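Long-range contact in splicing factor U2AF 35 kDa subunit (Homo sapiens, PDB 1JMT), which pairs with U2AF2 in the splicing factor U2AF, helping to select 3' splice sites and recruit U2 snRNP to the branch point: residues Gln2-Leu7 and Val71-Arg76. The protein carries 1 engineered substitution. Numbering follows the deposited sequence.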
# COMPACT_ATOMS: atom_id res chain seq x y z
N GLN A 2 11.28 2.84 12.78
CA GLN A 2 9.95 2.33 13.14
C GLN A 2 9.01 2.56 11.96
O GLN A 2 7.85 2.14 11.99
CB GLN A 2 9.40 3.07 14.35
CG GLN A 2 10.25 3.01 15.59
CD GLN A 2 9.80 4.01 16.64
OE1 GLN A 2 8.69 3.92 17.16
NE2 GLN A 2 10.65 4.98 16.94
N THR A 3 9.51 3.23 10.94
CA THR A 3 8.71 3.55 9.78
C THR A 3 9.04 2.71 8.55
O THR A 3 10.21 2.51 8.23
CB THR A 3 8.88 5.03 9.40
OG1 THR A 3 8.70 5.84 10.57
CG2 THR A 3 7.85 5.43 8.36
N ILE A 4 8.00 2.23 7.88
CA ILE A 4 8.15 1.44 6.67
C ILE A 4 7.45 2.21 5.54
O ILE A 4 6.59 3.05 5.80
CB ILE A 4 7.50 0.05 6.79
CG1 ILE A 4 5.97 0.16 6.79
CG2 ILE A 4 7.98 -0.64 8.07
CD1 ILE A 4 5.25 -1.18 6.71
N ALA A 5 7.84 1.93 4.30
CA ALA A 5 7.24 2.57 3.14
C ALA A 5 6.78 1.51 2.15
O ALA A 5 7.53 0.59 1.83
CB ALA A 5 8.25 3.49 2.47
N LEU A 6 5.55 1.65 1.67
CA LEU A 6 5.00 0.74 0.67
C LEU A 6 5.01 1.61 -0.59
O LEU A 6 4.21 2.53 -0.73
CB LEU A 6 3.59 0.31 1.06
CG LEU A 6 3.51 -0.35 2.45
CD1 LEU A 6 2.08 -0.80 2.71
CD2 LEU A 6 4.46 -1.55 2.52
N LEU A 7 5.95 1.31 -1.48
CA LEU A 7 6.16 2.09 -2.68
C LEU A 7 5.13 1.99 -3.80
O LEU A 7 4.82 0.90 -4.30
CB LEU A 7 7.56 1.79 -3.24
CG LEU A 7 8.66 1.91 -2.17
CD1 LEU A 7 10.00 1.51 -2.76
CD2 LEU A 7 8.72 3.34 -1.64
N VAL A 71 2.76 4.70 0.73
CA VAL A 71 2.10 4.60 2.01
C VAL A 71 3.23 4.53 3.03
O VAL A 71 4.22 3.84 2.81
CB VAL A 71 1.23 3.33 2.11
CG1 VAL A 71 0.86 3.05 3.58
CG2 VAL A 71 -0.03 3.53 1.29
N TYR A 72 3.09 5.29 4.11
CA TYR A 72 4.08 5.25 5.17
C TYR A 72 3.36 4.84 6.43
O TYR A 72 2.30 5.37 6.74
CB TYR A 72 4.74 6.61 5.37
CG TYR A 72 5.64 7.00 4.23
CD1 TYR A 72 5.13 7.69 3.14
CD2 TYR A 72 6.99 6.64 4.23
CE1 TYR A 72 5.94 8.01 2.06
CE2 TYR A 72 7.81 6.95 3.15
CZ TYR A 72 7.28 7.64 2.07
OH TYR A 72 8.07 7.95 1.00
N VAL A 73 3.94 3.89 7.14
CA VAL A 73 3.35 3.38 8.37
C VAL A 73 4.40 3.43 9.48
O VAL A 73 5.46 2.82 9.37
CB VAL A 73 2.89 1.93 8.21
CG1 VAL A 73 2.20 1.44 9.48
CG2 VAL A 73 1.97 1.82 7.01
N LYS A 74 4.11 4.17 10.54
CA LYS A 74 5.05 4.25 11.64
C LYS A 74 4.52 3.35 12.74
O LYS A 74 3.47 3.63 13.34
CB LYS A 74 5.17 5.70 12.15
CG LYS A 74 6.25 5.88 13.23
CD LYS A 74 6.28 7.32 13.72
CE LYS A 74 7.47 7.56 14.64
NZ LYS A 74 7.56 9.00 15.03
N PHE A 75 5.21 2.24 12.97
CA PHE A 75 4.81 1.30 14.00
C PHE A 75 5.37 1.78 15.33
O PHE A 75 6.41 2.43 15.39
CB PHE A 75 5.35 -0.11 13.71
CG PHE A 75 4.66 -0.80 12.56
CD1 PHE A 75 5.18 -0.73 11.27
CD2 PHE A 75 3.48 -1.50 12.77
CE1 PHE A 75 4.54 -1.36 10.20
CE2 PHE A 75 2.82 -2.14 11.70
CZ PHE A 75 3.36 -2.06 10.42
N ARG A 76 4.66 1.45 16.41
CA ARG A 76 5.11 1.84 17.74
C ARG A 76 6.42 1.13 18.07
O ARG A 76 7.26 1.66 18.79
CB ARG A 76 4.05 1.49 18.77
CG ARG A 76 4.41 1.86 20.19
CD ARG A 76 3.23 1.69 21.12
NE ARG A 76 3.55 2.09 22.48
CZ ARG A 76 2.65 2.20 23.45
NH1 ARG A 76 1.38 1.94 23.22
NH2 ARG A 76 3.04 2.58 24.67
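Ile-4 and Val-73 form a hydrogen-bonded antiparallel pair, with Ile-4 N 3.0 Å from Val-73 O and Val-73 N 3.1 Å from Ile-4 O. Leu-6 and Val-71 repeat this pattern, and Phe-75 N gives one further bond to Gln-2 O (2.8 Å). On the face that carries Ile-4, Val-73 and Phe-75, Ile-4 CG1 lies beside Val-73 CB (3.8 Å). In Ile-4, chi1 of 71° sets CG1 between the backbone N and the carbonyl carbon, on the side facing Val-73, and Ile-4 CD1 continues to the edge of the Phe-75 ring, in its plane, 3.6 Å from Phe-75 CE1. Val-73 CG1 covers one face of that ring near its rim. On the other face of the sheet, Ala-5 CB meets Tyr-72 CE2 obliquely (3.6 Å), and Thr-3 OG1 sits against Lys-74 CG. Gln-2 CB lies 3.2 Å from Phe-75 O; a glycine here would probably leave this carbonyl without the side-chain carbon that covers it. These are the two central strands of the RRM sheet; Tyr-72 and Ala-5 lie on the face that commonly binds RNA in this fold. Opposite, Ile-4 packs on helix 78-88, Val-71 and Val-73 on helix 22-51, and Phe-75 on both; strands 96-102 and 54-59 flank the pair.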